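Local coordinates for protein cadherin-23 (Mus musculus, PDB 5UZ8) that probably mediates calcium-dependent adhesion between cells and, as a long cadherin linked to hearing, probably takes part in mechanotransduction in the inner ear, at residues 2-10 / 32-40; 41-52 / 83-93. All blocks are in the same frame, centred on the assembly; numbering follows the deposited sequence.

Contact 1 of 2, residues 2-10 / 32-40; sequences DNTPQFKPF and VAAVDPDKG. With CA (calcium ion), chain H.
Gln-6 and Val-35 form an antiparallel hydrogen-bonded pair, with Gln-6 N to Val-35 O and Val-35 N to Gln-6 O both 2.9 Å, and Lys-8 N extends the pairing to Ala-33 O. In the neighbouring non-hydrogen-bonded pair Ala-34 CB lies over one face of the Phe-7 ring, near its rim, 4.0 Å from Phe-7 CD1. On the other face of the sheet Phe-10 CE1 reaches Val-35 CG2 at 3.6 Å.

Toward the N-terminus the pairing gives way to a calcium site. Asn-3 O binds the ion at 2.3 Å, while Asp-36 OD2, at 2.3 Å, and the more distant OD1 grip it from the second segment. Asp-36 OD1 also accepts from Asp-38 N in an Asx turn. Asp-38 OD2 binds the ion at 2.5 Å and takes the Asn-3 N-H on its syn lone pair. Its other oxygen, OD1, receives Asn-3 ND2 at 2.6 Å in a nearly straight bond (168°) lying in the amide plane; with CG anti to the carbonyl carbon (chi1 -65°), the amide is brought over to this carboxylate. An alanine at Asn-3 keeps the backbone ligand but would probably leave Asp-38 OD1 without this donor, its carboxylate held through OD2 alone. Asp-36 and Asp-38 are the DXD pair of a cadherin calcium site, with Asn-3 supplied by the N-terminal segment, as in the linker sites between cadherin repeats. Asn-42 and Asp-90 complete the protein ligands. Three carboxylates crowd the ion, whose charge probably offsets their mutual repulsion.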
ATOM      1  N   ASP A   2       0.148  62.758  34.823  1.00 59.26           N
ATOM      2  CA  ASP A   2       0.239  62.968  33.336  1.00 58.69           C
ATOM      3  C   ASP A   2       1.266  62.045  32.633  1.00 54.89           C
ATOM      4  O   ASP A   2       1.882  62.423  31.628  1.00 55.15           O
ATOM      5  CB  ASP A   2       0.513  64.451  33.018  1.00 62.35           C
ATOM      6  CG  ASP A   2       1.712  65.007  33.771  1.00 65.05           C
ATOM      7  OD1 ASP A   2       2.474  64.205  34.377  1.00 65.29           O
ATOM      8  OD2 ASP A   2       1.879  66.251  33.777  1.00 68.07           O
ATOM      9  N   ASN A   3       1.439  60.839  33.163  1.00 50.66           N
ATOM     10  CA  ASN A   3       2.318  59.839  32.557  1.00 47.72           C
ATOM     11  C   ASN A   3       1.474  58.832  31.738  1.00 44.29           C
ATOM     12  O   ASN A   3       0.433  58.395  32.191  1.00 44.11           O
ATOM     13  CB  ASN A   3       3.124  59.118  33.649  1.00 47.55           C
ATOM     14  CG  ASN A   3       4.078  60.053  34.378  1.00 49.33           C
ATOM     15  OD1 ASN A   3       5.125  60.421  33.851  1.00 49.63           O
ATOM     16  ND2 ASN A   3       3.702  60.467  35.582  1.00 50.44           N
ATOM     17  N   THR A   4       1.910  58.527  30.523  1.00 41.40           N
ATOM     18  CA  THR A   4       1.296  57.505  29.677  1.00 39.26           C
ATOM     19  C   THR A   4       1.744  56.114  30.134  1.00 36.19           C
ATOM     20  O   THR A   4       2.893  55.943  30.516  1.00 35.33           O
ATOM     21  CB  THR A   4       1.740  57.738  28.227  1.00 39.04           C
ATOM     22  OG1 THR A   4       1.418  59.087  27.890  1.00 41.21           O
ATOM     23  CG2 THR A   4       1.060  56.785  27.241  1.00 37.76           C
ATOM     24  N   PRO A   5       0.843  55.109  30.095  1.00 34.44           N
ATOM     25  CA  PRO A   5       1.303  53.763  30.417  1.00 31.80           C
ATOM     26  C   PRO A   5       2.462  53.315  29.532  1.00 30.04           C
ATOM     27  O   PRO A   5       2.488  53.627  28.327  1.00 28.77           O
ATOM     28  CB  PRO A   5       0.062  52.900  30.165  1.00 31.52           C
ATOM     29  CG  PRO A   5      -1.092  53.834  30.432  1.00 33.26           C
ATOM     30  CD  PRO A   5      -0.628  55.160  29.927  1.00 34.69           C
ATOM     31  N   GLN A   6       3.401  52.583  30.135  1.00 28.44           N
ATOM     32  CA  GLN A   6       4.507  52.013  29.400  1.00 27.51           C
ATOM     33  C   GLN A   6       4.516  50.503  29.556  1.00 24.97           C
ATOM     34  O   GLN A   6       4.396  49.989  30.667  1.00 24.40           O
ATOM     35  CB  GLN A   6       5.835  52.542  29.933  1.00 29.11           C
ATOM     36  CG  GLN A   6       5.976  54.048  29.989  1.00 32.23           C
ATOM     37  CD  GLN A   6       7.236  54.429  30.737  1.00 34.17           C
ATOM     38  OE1 GLN A   6       8.328  54.362  30.188  1.00 36.76           O
ATOM     39  NE2 GLN A   6       7.100  54.753  32.000  1.00 35.61           N
ATOM     40  N   PHE A   7       4.725  49.805  28.455  1.00 23.05           N
ATOM     41  CA  PHE A   7       4.847  48.358  28.492  1.00 21.87           C
ATOM     42  C   PHE A   7       6.189  47.970  29.076  1.00 21.78           C
ATOM     43  O   PHE A   7       7.167  48.737  29.002  1.00 22.13           O
ATOM     44  CB  PHE A   7       4.613  47.740  27.100  1.00 21.24           C
ATOM     45  CG  PHE A   7       3.151  47.760  26.688  1.00 21.23           C
ATOM     46  CD1 PHE A   7       2.262  46.815  27.198  1.00 20.99           C
ATOM     47  CD2 PHE A   7       2.667  48.748  25.842  1.00 22.06           C
ATOM     48  CE1 PHE A   7       0.920  46.849  26.838  1.00 21.19           C
ATOM     49  CE2 PHE A   7       1.332  48.786  25.479  1.00 22.54           C
ATOM     50  CZ  PHE A   7       0.455  47.855  25.996  1.00 21.86           C
ATOM     51  N   LYS A   8       6.177  46.810  29.723  1.00 21.02           N
ATOM     52  CA  LYS A   8       7.314  46.238  30.384  1.00 21.86           C
ATOM     53  C   LYS A   8       7.783  44.980  29.644  1.00 20.28           C
ATOM     54  O   LYS A   8       6.965  44.229  29.131  1.00 18.71           O
ATOM     55  CB  LYS A   8       6.944  45.912  31.825  1.00 23.52           C
ATOM     56  CG  LYS A   8       6.534  47.169  32.599  1.00 25.77           C
ATOM     57  CD  LYS A   8       7.699  47.745  33.338  1.00 28.41           C
ATOM     58  CE  LYS A   8       7.756  47.041  34.686  1.00 30.40           C
ATOM     59  NZ  LYS A   8       9.144  46.878  35.115  1.00 32.30           N
ATOM     60  N   PRO A   9       9.081  44.739  29.572  1.00 20.22           N
ATOM     61  CA  PRO A   9      10.130  45.611  30.086  1.00 21.48           C
ATOM     62  C   PRO A   9      10.230  46.942  29.326  1.00 21.37           C
ATOM     63  O   PRO A   9       9.797  47.043  28.180  1.00 20.10           O
ATOM     64  CB  PRO A   9      11.403  44.779  29.870  1.00 21.96           C
ATOM     65  CG  PRO A   9      11.089  43.959  28.669  1.00 20.89           C
ATOM     66  CD  PRO A   9       9.594  43.702  28.664  1.00 19.75           C
ATOM     67  N   PHE A  10      10.760  47.956  29.987  1.00 22.42           N
ATOM     68  CA  PHE A  10      10.725  49.285  29.426  1.00 23.13           C
ATOM     69  C   PHE A  10      11.460  49.302  28.067  1.00 22.63           C
ATOM     70  O   PHE A  10      12.559  48.784  27.941  1.00 22.45           O
ATOM     71  CB  PHE A  10      11.378  50.278  30.375  1.00 25.17           C
ATOM     72  CG  PHE A  10      10.567  50.594  31.601  1.00 26.22           C
ATOM     73  CD1 PHE A  10       9.250  51.073  31.492  1.00 26.38           C
ATOM     74  CD2 PHE A  10      11.125  50.460  32.866  1.00 27.78           C
ATOM     75  CE1 PHE A  10       8.524  51.421  32.639  1.00 27.37           C
ATOM     76  CE2 PHE A  10      10.403  50.805  34.016  1.00 28.73           C
ATOM     77  CZ  PHE A  10       9.110  51.306  33.897  1.00 28.38           C
ATOM     78  N   VAL A  32       1.283  39.990  29.343  1.00 21.35           N
ATOM     79  CA  VAL A  32       1.989  41.259  29.191  1.00 22.01           C
ATOM     80  C   VAL A  32       1.556  42.190  30.308  1.00 22.77           C
ATOM     81  O   VAL A  32       0.549  41.944  30.978  1.00 22.29           O
ATOM     82  CB  VAL A  32       1.732  41.896  27.821  1.00 21.86           C
ATOM     83  CG1 VAL A  32       2.054  40.927  26.703  1.00 22.42           C
ATOM     84  CG2 VAL A  32       0.306  42.400  27.693  1.00 22.49           C
ATOM     85  N   ALA A  33       2.305  43.272  30.504  1.00 23.09           N
ATOM     86  CA  ALA A  33       2.018  44.203  31.557  1.00 23.83           C
ATOM     87  C   ALA A  33       2.532  45.575  31.172  1.00 24.14           C
ATOM     88  O   ALA A  33       3.591  45.697  30.543  1.00 22.79           O
ATOM     89  CB  ALA A  33       2.668  43.764  32.867  1.00 25.07           C
ATOM     90  N   ALA A  34       1.763  46.586  31.548  1.00 24.74           N
ATOM     91  CA  ALA A  34       2.186  47.956  31.464  1.00 25.33           C
ATOM     92  C   ALA A  34       2.124  48.560  32.853  1.00 27.35           C
ATOM     93  O   ALA A  34       1.438  48.040  33.733  1.00 27.38           O
ATOM     94  CB  ALA A  34       1.289  48.718  30.521  1.00 25.51           C
ATOM     95  N   VAL A  35       2.823  49.677  33.028  1.00 28.43           N
ATOM     96  CA  VAL A  35       2.814  50.405  34.288  1.00 31.08           C
ATOM     97  C   VAL A  35       2.511  51.864  34.034  1.00 32.97           C
ATOM     98  O   VAL A  35       2.795  52.385  32.975  1.00 31.95           O
ATOM     99  CB  VAL A  35       4.142  50.279  35.055  1.00 31.56           C
ATOM    100  CG1 VAL A  35       4.388  48.826  35.463  1.00 31.03           C
ATOM    101  CG2 VAL A  35       5.298  50.809  34.225  1.00 31.44           C
ATOM    102  N   ASP A  36       1.912  52.500  35.022  1.00 36.51           N
ATOM    103  CA  ASP A  36       1.641  53.911  34.981  1.00 40.39           C
ATOM    104  C   ASP A  36       1.927  54.381  36.391  1.00 44.12           C
ATOM    105  O   ASP A  36       1.274  53.912  37.317  1.00 45.36           O
ATOM    106  CB  ASP A  36       0.184  54.148  34.609  1.00 41.30           C
ATOM    107  CG  ASP A  36      -0.137  55.612  34.429  1.00 43.82           C
ATOM    108  OD1 ASP A  36       0.075  56.413  35.364  1.00 44.15           O
ATOM    109  OD2 ASP A  36      -0.625  55.966  33.329  1.00 45.11           O
ATOM    110  N   PRO A  37       2.910  55.276  36.564  1.00 47.11           N
ATOM    111  CA  PRO A  37       3.237  55.716  37.941  1.00 50.71           C
ATOM    112  C   PRO A  37       2.120  56.493  38.708  1.00 54.66           C
ATOM    113  O   PRO A  37       2.100  56.469  39.944  1.00 57.09           O
ATOM    114  CB  PRO A  37       4.508  56.565  37.747  1.00 50.55           C
ATOM    115  CG  PRO A  37       4.502  56.973  36.313  1.00 49.25           C
ATOM    116  CD  PRO A  37       3.804  55.879  35.550  1.00 47.00           C
ATOM    117  N   ASP A  38       1.178  57.104  37.984  1.00 56.32           N
ATOM    118  CA  ASP A  38       0.216  58.072  38.555  1.00 59.22           C
ATOM    119  C   ASP A  38      -0.777  57.476  39.555  1.00 61.67           C
ATOM    120  O   ASP A  38      -0.931  56.265  39.642  1.00 61.78           O
ATOM    121  CB  ASP A  38      -0.575  58.766  37.433  1.00 58.74           C
ATOM    122  CG  ASP A  38       0.325  59.439  36.402  1.00 57.74           C
ATOM    123  OD1 ASP A  38       1.426  59.904  36.784  1.00 57.73           O
ATOM    124  OD2 ASP A  38      -0.067  59.490  35.205  1.00 55.25           O
ATOM    125  N   LYS A  39      -1.450  58.358  40.293  1.00 65.98           N
ATOM    126  CA  LYS A  39      -2.372  57.965  41.369  1.00 68.13           C
ATOM    127  C   LYS A  39      -3.798  57.738  40.851  1.00 68.20           C
ATOM    128  O   LYS A  39      -4.254  58.455  39.947  1.00 68.52           O
ATOM    129  CB  LYS A  39      -2.387  59.039  42.475  1.00 71.79           C
ATOM    130  CG  LYS A  39      -3.178  60.304  42.142  1.00 73.85           C
ATOM    131  CD  LYS A  39      -2.880  61.441  43.109  1.00 77.31           C
ATOM    132  CE  LYS A  39      -3.609  62.713  42.702  1.00 79.08           C
ATOM    133  NZ  LYS A  39      -3.211  63.878  43.541  1.00 81.81           N
ATOM    134  N   GLY A  40      -4.491  56.756  41.438  1.00 67.22           N
ATOM    135  CA  GLY A  40      -5.932  56.556  41.227  1.00 67.56           C
ATOM    136  C   GLY A  40      -6.320  56.229  39.791  1.00 65.62           C
ATOM    137  O   GLY A  40      -5.638  55.435  39.123  1.00 63.27           O
TER
HETATM  138 CA    CA H2607      -1.393  58.116  33.606  1.00 47.41          CA
HETATM  139  O   HOH W   1      -2.400  60.299  33.455  1.00 40.05           O

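Contact 2 of 2, residues 41-52 / 83-93; sequences LNGLITYTLLDL and NFTVRASDNGS. With CA (calcium ion), chain H.
Leu-49 and Val-86 lie side by side on the inward face of two antiparallel strands, with CD2 of the leucine 3.8 Å from CG2 of the valine. The same CD2 also meets the Phe-84 ring at CE2. Farther along, Val-86 CG1 comes in at the edge of the Tyr-47 ring, near its plane, and Ala-88 CB touches both Tyr-47 CE2 and Ile-45 CG2, 3.9 Å from the latter. Ile-45 CG2 in turn lies over one face of the tyrosine ring. This apolar row closes against Phe-7; Leu-49 packs on Val-58 and, with Tyr-47, on Leu-60 of strand 58-60, while Tyr-47 OH accepts from Ala-34 N.

Strand 46-53 is an outer strand of its sheet and strand 81-89 its inner neighbour, within the Greek-key beta-sandwich of a cadherin repeat. Reciprocal backbone bonds join Thr-46 to Ser-89, Thr-48 to Arg-87 and Leu-50 to Thr-85, and the last of these pairs has Leu-50 N 2.8 Å from Thr-85 O.

The opposite face is looser and more polar. Thr-48 OG1 rests against Arg-87 CB at 3.4 Å, and the arginine, extended from CG to NE with CG anti to the backbone N (chi1 -177°), carries its guanidinium away to a salt bridge with Glu-99. Asp-51 OD2 and Thr-85 OG1 meet through a water. Past the strands, Asn-91 ND2 spends its two hydrogens on Leu-44 O, which it reaches from above the carbonyl plane at 2.7 Å, and on Thr-46 OG1, at 2.9 Å and almost straight (175°). Asp-90 OD1 accepts from Gly-92 N in an Asx turn and from Arg-96 N, leaving OD2 to bind calcium at 2.5 Å alongside Asn-42 O.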
ATOM      1  N   LEU A  41      -7.402  56.852  39.315  1.00 65.88           N
ATOM      2  CA  LEU A  41      -7.879  56.669  37.934  1.00 63.89           C
ATOM      3  C   LEU A  41      -6.832  57.069  36.889  1.00 61.65           C
ATOM      4  O   LEU A  41      -6.772  56.467  35.809  1.00 59.54           O
ATOM      5  CB  LEU A  41      -9.178  57.452  37.694  1.00 66.33           C
ATOM      6  CG  LEU A  41     -10.443  56.991  38.429  1.00 67.85           C
ATOM      7  CD1 LEU A  41     -11.582  57.983  38.200  1.00 70.04           C
ATOM      8  CD2 LEU A  41     -10.844  55.584  38.001  1.00 65.83           C
ATOM      9  N   ASN A  42      -5.993  58.050  37.221  1.00 61.24           N
ATOM     10  CA  ASN A  42      -4.883  58.456  36.342  1.00 59.65           C
ATOM     11  C   ASN A  42      -3.809  57.370  36.154  1.00 55.98           C
ATOM     12  O   ASN A  42      -3.096  57.382  35.151  1.00 54.52           O
ATOM     13  CB  ASN A  42      -4.217  59.744  36.850  1.00 61.51           C
ATOM     14  CG  ASN A  42      -5.144  60.943  36.791  1.00 64.43           C
ATOM     15  OD1 ASN A  42      -5.680  61.283  35.733  1.00 64.93           O
ATOM     16  ND2 ASN A  42      -5.329  61.596  37.929  1.00 66.17           N
ATOM     17  N   GLY A  43      -3.670  56.466  37.122  1.00 54.40           N
ATOM     18  CA  GLY A  43      -2.733  55.343  37.012  1.00 51.65           C
ATOM     19  C   GLY A  43      -3.360  53.960  37.023  1.00 49.43           C
ATOM     20  O   GLY A  43      -2.640  52.960  37.152  1.00 49.33           O
ATOM     21  N   LEU A  44      -4.686  53.888  36.871  1.00 48.57           N
ATOM     22  CA  LEU A  44      -5.406  52.608  36.797  1.00 46.25           C
ATOM     23  C   LEU A  44      -5.472  52.114  35.346  1.00 42.52           C
ATOM     24  O   LEU A  44      -6.120  52.746  34.511  1.00 42.50           O
ATOM     25  CB  LEU A  44      -6.819  52.791  37.342  1.00 48.77           C
ATOM     26  CG  LEU A  44      -7.735  51.580  37.406  1.00 48.84           C
ATOM     27  CD1 LEU A  44      -7.029  50.383  38.032  1.00 48.33           C
ATOM     28  CD2 LEU A  44      -8.981  51.966  38.191  1.00 51.68           C
ATOM     29  N   ILE A  45      -4.824  50.988  35.057  1.00 38.62           N
ATOM     30  CA  ILE A  45      -4.668  50.549  33.671  1.00 35.49           C
ATOM     31  C   ILE A  45      -5.732  49.549  33.285  1.00 33.64           C
ATOM     32  O   ILE A  45      -5.912  48.556  33.967  1.00 33.45           O
ATOM     33  CB  ILE A  45      -3.264  49.958  33.412  1.00 34.53           C
ATOM     34  CG1 ILE A  45      -2.207  51.043  33.698  1.00 35.86           C
ATOM     35  CG2 ILE A  45      -3.143  49.439  31.973  1.00 32.88           C
ATOM     36  CD1 ILE A  45      -0.803  50.498  33.791  1.00 35.51           C
ATOM     37  N   THR A  46      -6.373  49.806  32.144  1.00 32.38           N
ATOM     38  CA  THR A  46      -7.325  48.903  31.486  1.00 31.23           C
ATOM     39  C   THR A  46      -6.681  48.338  30.209  1.00 28.74           C
ATOM     40  O   THR A  46      -6.134  49.103  29.402  1.00 28.95           O
ATOM     41  CB  THR A  46      -8.575  49.704  31.071  1.00 32.85           C
ATOM     42  OG1 THR A  46      -9.211  50.183  32.243  1.00 34.90           O
ATOM     43  CG2 THR A  46      -9.571  48.880  30.276  1.00 32.49           C
ATOM     44  N   TYR A  47      -6.739  47.024  30.036  1.00 26.28           N
ATOM     45  CA  TYR A  47      -6.198  46.374  28.855  1.00 24.36           C
ATOM     46  C   TYR A  47      -7.334  45.983  27.938  1.00 24.18           C
ATOM     47  O   TYR A  47      -8.337  45.432  28.387  1.00 24.45           O
ATOM     48  CB  TYR A  47      -5.402  45.108  29.202  1.00 22.78           C
ATOM     49  CG  TYR A  47      -4.211  45.367  30.096  1.00 22.79           C
ATOM     50  CD1 TYR A  47      -4.353  45.428  31.462  1.00 23.51           C
ATOM     51  CD2 TYR A  47      -2.934  45.563  29.557  1.00 21.78           C
ATOM     52  CE1 TYR A  47      -3.276  45.706  32.294  1.00 23.94           C
ATOM     53  CE2 TYR A  47      -1.852  45.831  30.369  1.00 21.97           C
ATOM     54  CZ  TYR A  47      -2.015  45.878  31.738  1.00 23.17           C
ATOM     55  OH  TYR A  47      -0.935  46.123  32.541  1.00 23.48           O
ATOM     56  N   THR A  48      -7.165  46.283  26.654  1.00 23.75           N
ATOM     57  CA  THR A  48      -8.024  45.750  25.607  1.00 23.42           C
ATOM     58  C   THR A  48      -7.148  45.196  24.471  1.00 22.05           C
ATOM     59  O   THR A  48      -5.955  45.551  24.356  1.00 21.34           O
ATOM     60  CB  THR A  48      -8.956  46.839  25.047  1.00 24.87           C
ATOM     61  OG1 THR A  48      -8.175  47.947  24.560  1.00 24.82           O
ATOM     62  CG2 THR A  48      -9.924  47.346  26.121  1.00 26.66           C
ATOM     63  N   LEU A  49      -7.740  44.330  23.643  1.00 21.29           N
ATOM     64  CA  LEU A  49      -7.103  43.798  22.440  1.00 20.54           C
ATOM     65  C   LEU A  49      -7.737  44.387  21.183  1.00 22.18           C
ATOM     66  O   LEU A  49      -8.982  44.569  21.138  1.00 22.98           O
ATOM     67  CB  LEU A  49      -7.259  42.285  22.390  1.00 19.35           C
ATOM     68  CG  LEU A  49      -6.680  41.525  23.590  1.00 18.28           C
ATOM     69  CD1 LEU A  49      -6.648  40.041  23.265  1.00 17.44           C
ATOM     70  CD2 LEU A  49      -5.282  42.009  23.961  1.00 17.89           C
ATOM     71  N   LEU A  50      -6.896  44.686  20.188  1.00 22.53           N
ATOM     72  CA  LEU A  50      -7.317  45.250  18.902  1.00 24.99           C
ATOM     73  C   LEU A  50      -6.738  44.502  17.728  1.00 24.53           C
ATOM     74  O   LEU A  50      -5.691  43.882  17.835  1.00 22.82           O
ATOM     75  CB  LEU A  50      -6.860  46.700  18.784  1.00 27.10           C
ATOM     76  CG  LEU A  50      -7.428  47.653  19.814  1.00 29.26           C
ATOM     77  CD1 LEU A  50      -6.664  48.965  19.769  1.00 30.82           C
ATOM     78  CD2 LEU A  50      -8.904  47.880  19.530  1.00 31.65           C
ATOM     79  N   ASP A  51      -7.428  44.580  16.593  1.00 26.61           N
ATOM     80  CA  ASP A  51      -6.882  44.122  15.323  1.00 27.56           C
ATOM     81  C   ASP A  51      -6.420  42.673  15.374  1.00 25.24           C
ATOM     82  O   ASP A  51      -5.286  42.341  14.974  1.00 24.30           O
ATOM     83  CB  ASP A  51      -5.742  45.048  14.860  1.00 30.90           C
ATOM     84  CG  ASP A  51      -6.241  46.418  14.413  1.00 35.07           C
ATOM     85  OD1 ASP A  51      -7.350  46.529  13.823  1.00 39.80           O
ATOM     86  OD2 ASP A  51      -5.505  47.399  14.597  1.00 39.30           O
ATOM     87  N   LEU A  52      -7.308  41.800  15.847  1.00 23.64           N
ATOM     88  CA  LEU A  52      -6.983  40.371  15.907  1.00 22.73           C
ATOM     89  C   LEU A  52      -6.895  39.809  14.507  1.00 23.01           C
ATOM     90  O   LEU A  52      -7.884  39.833  13.774  1.00 22.95           O
ATOM     91  CB  LEU A  52      -7.995  39.579  16.719  1.00 23.02           C
ATOM     92  CG  LEU A  52      -7.734  39.621  18.240  1.00 22.50           C
ATOM     93  CD1 LEU A  52      -7.863  41.042  18.758  1.00 23.60           C
ATOM     94  CD2 LEU A  52      -8.727  38.697  18.909  1.00 22.47           C
ATOM     95  N   ASN A  83      -1.644  37.278  15.386  1.00 19.06           N
ATOM     96  CA  ASN A  83      -1.153  38.625  15.662  1.00 19.35           C
ATOM     97  C   ASN A  83      -2.294  39.509  16.166  1.00 18.83           C
ATOM     98  O   ASN A  83      -3.461  39.365  15.760  1.00 18.86           O
ATOM     99  CB  ASN A  83      -0.491  39.214  14.407  1.00 21.01           C
ATOM    100  CG  ASN A  83       0.610  38.321  13.864  1.00 21.61           C
ATOM    101  OD1 ASN A  83       1.260  37.586  14.619  1.00 23.15           O
ATOM    102  ND2 ASN A  83       0.791  38.324  12.558  1.00 23.42           N
ATOM    103  N   PHE A  84      -1.949  40.435  17.062  1.00 17.76           N
ATOM    104  CA  PHE A  84      -2.897  41.381  17.585  1.00 17.63           C
ATOM    105  C   PHE A  84      -2.151  42.514  18.278  1.00 17.78           C
ATOM    106  O   PHE A  84      -0.921  42.501  18.381  1.00 17.41           O
ATOM    107  CB  PHE A  84      -3.916  40.714  18.531  1.00 17.06           C
ATOM    108  CG  PHE A  84      -3.304  39.969  19.658  1.00 16.34           C
ATOM    109  CD1 PHE A  84      -2.829  38.664  19.471  1.00 15.59           C
ATOM    110  CD2 PHE A  84      -3.181  40.550  20.915  1.00 16.52           C
ATOM    111  CE1 PHE A  84      -2.289  37.958  20.521  1.00 15.24           C
ATOM    112  CE2 PHE A  84      -2.617  39.838  21.972  1.00 16.08           C
ATOM    113  CZ  PHE A  84      -2.174  38.541  21.771  1.00 15.17           C
ATOM    114  N   THR A  85      -2.921  43.483  18.718  1.00 18.08           N
ATOM    115  CA  THR A  85      -2.418  44.643  19.413  1.00 18.60           C
ATOM    116  C   THR A  85      -2.999  44.645  20.809  1.00 18.52           C
ATOM    117  O   THR A  85      -4.201  44.405  20.979  1.00 18.26           O
ATOM    118  CB  THR A  85      -2.880  45.887  18.677  1.00 20.10           C
ATOM    119  OG1 THR A  85      -2.239  45.937  17.408  1.00 20.42           O
ATOM    120  CG2 THR A  85      -2.559  47.138  19.428  1.00 20.99           C
ATOM    121  N   VAL A  86      -2.164  44.953  21.800  1.00 18.28           N
ATOM    122  CA  VAL A  86      -2.632  45.198  23.153  1.00 18.44           C
ATOM    123  C   VAL A  86      -2.627  46.699  23.388  1.00 19.87           C
ATOM    124  O   VAL A  86      -1.635  47.364  23.082  1.00 19.93           O
ATOM    125  CB  VAL A  86      -1.723  44.542  24.201  1.00 18.01           C
ATOM    126  CG1 VAL A  86      -2.255  44.849  25.590  1.00 18.97           C
ATOM    127  CG2 VAL A  86      -1.644  43.030  24.019  1.00 17.10           C
ATOM    128  N   ARG A  87      -3.751  47.234  23.865  1.00 21.07           N
ATOM    129  CA  ARG A  87      -3.866  48.635  24.266  1.00 22.83           C
ATOM    130  C   ARG A  87      -3.941  48.683  25.773  1.00 23.30           C
ATOM    131  O   ARG A  87      -4.780  48.010  26.353  1.00 23.46           O
ATOM    132  CB  ARG A  87      -5.126  49.272  23.672  1.00 24.41           C
ATOM    133  CG  ARG A  87      -5.322  50.744  23.971  1.00 26.58           C
ATOM    134  CD  ARG A  87      -6.589  51.285  23.317  1.00 28.58           C
ATOM    135  NE  ARG A  87      -6.890  52.667  23.710  1.00 31.08           N
ATOM    136  CZ  ARG A  87      -6.367  53.763  23.148  1.00 32.72           C
ATOM    137  NH1 ARG A  87      -5.478  53.681  22.154  1.00 32.57           N
ATOM    138  NH2 ARG A  87      -6.719  54.970  23.596  1.00 34.75           N
ATOM    139  N   ALA A  88      -3.072  49.488  26.395  1.00 24.04           N
ATOM    140  CA  ALA A  88      -3.059  49.699  27.830  1.00 24.75           C
ATOM    141  C   ALA A  88      -3.427  51.174  28.040  1.00 26.90           C
ATOM    142  O   ALA A  88      -2.697  52.045  27.590  1.00 26.87           O
ATOM    143  CB  ALA A  88      -1.669  49.416  28.378  1.00 24.34           C
ATOM    144  N   SER A  89      -4.577  51.440  28.654  1.00 28.55           N
ATOM    145  CA  SER A  89      -5.101  52.803  28.794  1.00 31.18           C
ATOM    146  C   SER A  89      -5.225  53.118  30.281  1.00 33.01           C
ATOM    147  O   SER A  89      -5.649  52.268  31.053  1.00 32.60           O
ATOM    148  CB  SER A  89      -6.471  52.917  28.125  1.00 32.04           C
ATOM    149  OG  SER A  89      -6.972  54.252  28.249  1.00 34.40           O
ATOM    150  N   ASP A  90      -4.833  54.313  30.698  1.00 35.37           N
ATOM    151  CA  ASP A  90      -5.161  54.721  32.056  1.00 38.22           C
ATOM    152  C   ASP A  90      -6.595  55.185  32.015  1.00 40.90           C
ATOM    153  O   ASP A  90      -7.191  55.266  30.943  1.00 40.78           O
ATOM    154  CB  ASP A  90      -4.203  55.767  32.648  1.00 39.56           C
ATOM    155  CG  ASP A  90      -4.257  57.135  31.948  1.00 41.22           C
ATOM    156  OD1 ASP A  90      -5.311  57.555  31.405  1.00 42.25           O
ATOM    157  OD2 ASP A  90      -3.208  57.816  31.951  1.00 41.37           O
ATOM    158  N   ASN A  91      -7.158  55.484  33.169  1.00 44.59           N
ATOM    159  CA  ASN A  91      -8.562  55.871  33.220  1.00 47.91           C
ATOM    160  C   ASN A  91      -8.701  57.346  33.566  1.00 51.85           C
ATOM    161  O   ASN A  91      -9.698  57.751  34.133  1.00 53.71           O
ATOM    162  CB  ASN A  91      -9.317  54.955  34.186  1.00 48.18           C
ATOM    163  CG  ASN A  91      -9.633  53.606  33.568  1.00 46.62           C
ATOM    164  OD1 ASN A  91     -10.765  53.368  33.149  1.00 47.21           O
ATOM    165  ND2 ASN A  91      -8.623  52.730  33.467  1.00 43.93           N
ATOM    166  N   GLY A  92      -7.710  58.146  33.168  1.00 53.54           N
ATOM    167  CA  GLY A  92      -7.715  59.584  33.411  1.00 57.74           C
ATOM    168  C   GLY A  92      -8.667  60.326  32.497  1.00 60.68           C
ATOM    169  O   GLY A  92      -9.290  59.737  31.600  1.00 60.08           O
ATOM    170  N   SER A  93      -8.727  61.635  32.706  1.00 65.48           N
ATOM    171  CA  SER A  93      -9.850  62.465  32.257  1.00 69.86           C
ATOM    172  C   SER A  93      -9.928  62.627  30.741  1.00 70.25           C
ATOM    173  O   SER A  93     -10.984  62.353  30.156  1.00 73.61           O
ATOM    174  CB  SER A  93      -9.818  63.806  32.965  1.00 73.35           C
ATOM    175  OG  SER A  93      -9.895  63.575  34.355  1.00 75.75           O
TER
HETATM  176 CA    CA H2607      -1.393  58.116  33.606  1.00 47.41          CA
HETATM  177  O   HOH W   2      -3.348  47.690  15.733  1.00 41.35           O
HETATM  178  O   HOH W   1      -2.400  60.299  33.455  1.00 40.05           O

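In the fold
Contacts 1 and 2 lie in the same cadherin domain, their centres about 10 Å apart, and follow one another along the chain: strand 28-35 of contact 1 is succeeded by strand 46-53 of contact 2. They belong to different sheets of the sandwich, 6-7 with 28-35 in one and 46-53 with 81-89 in the other, and a tyrosine hydroxyl of contact 2 bridges the two. One calcium ion and its bound water are common to both, so loops from both sheets and the N-terminal segment converge at the end of the domain, consistent with the calcium-stiffened junctions between successive cadherin repeats.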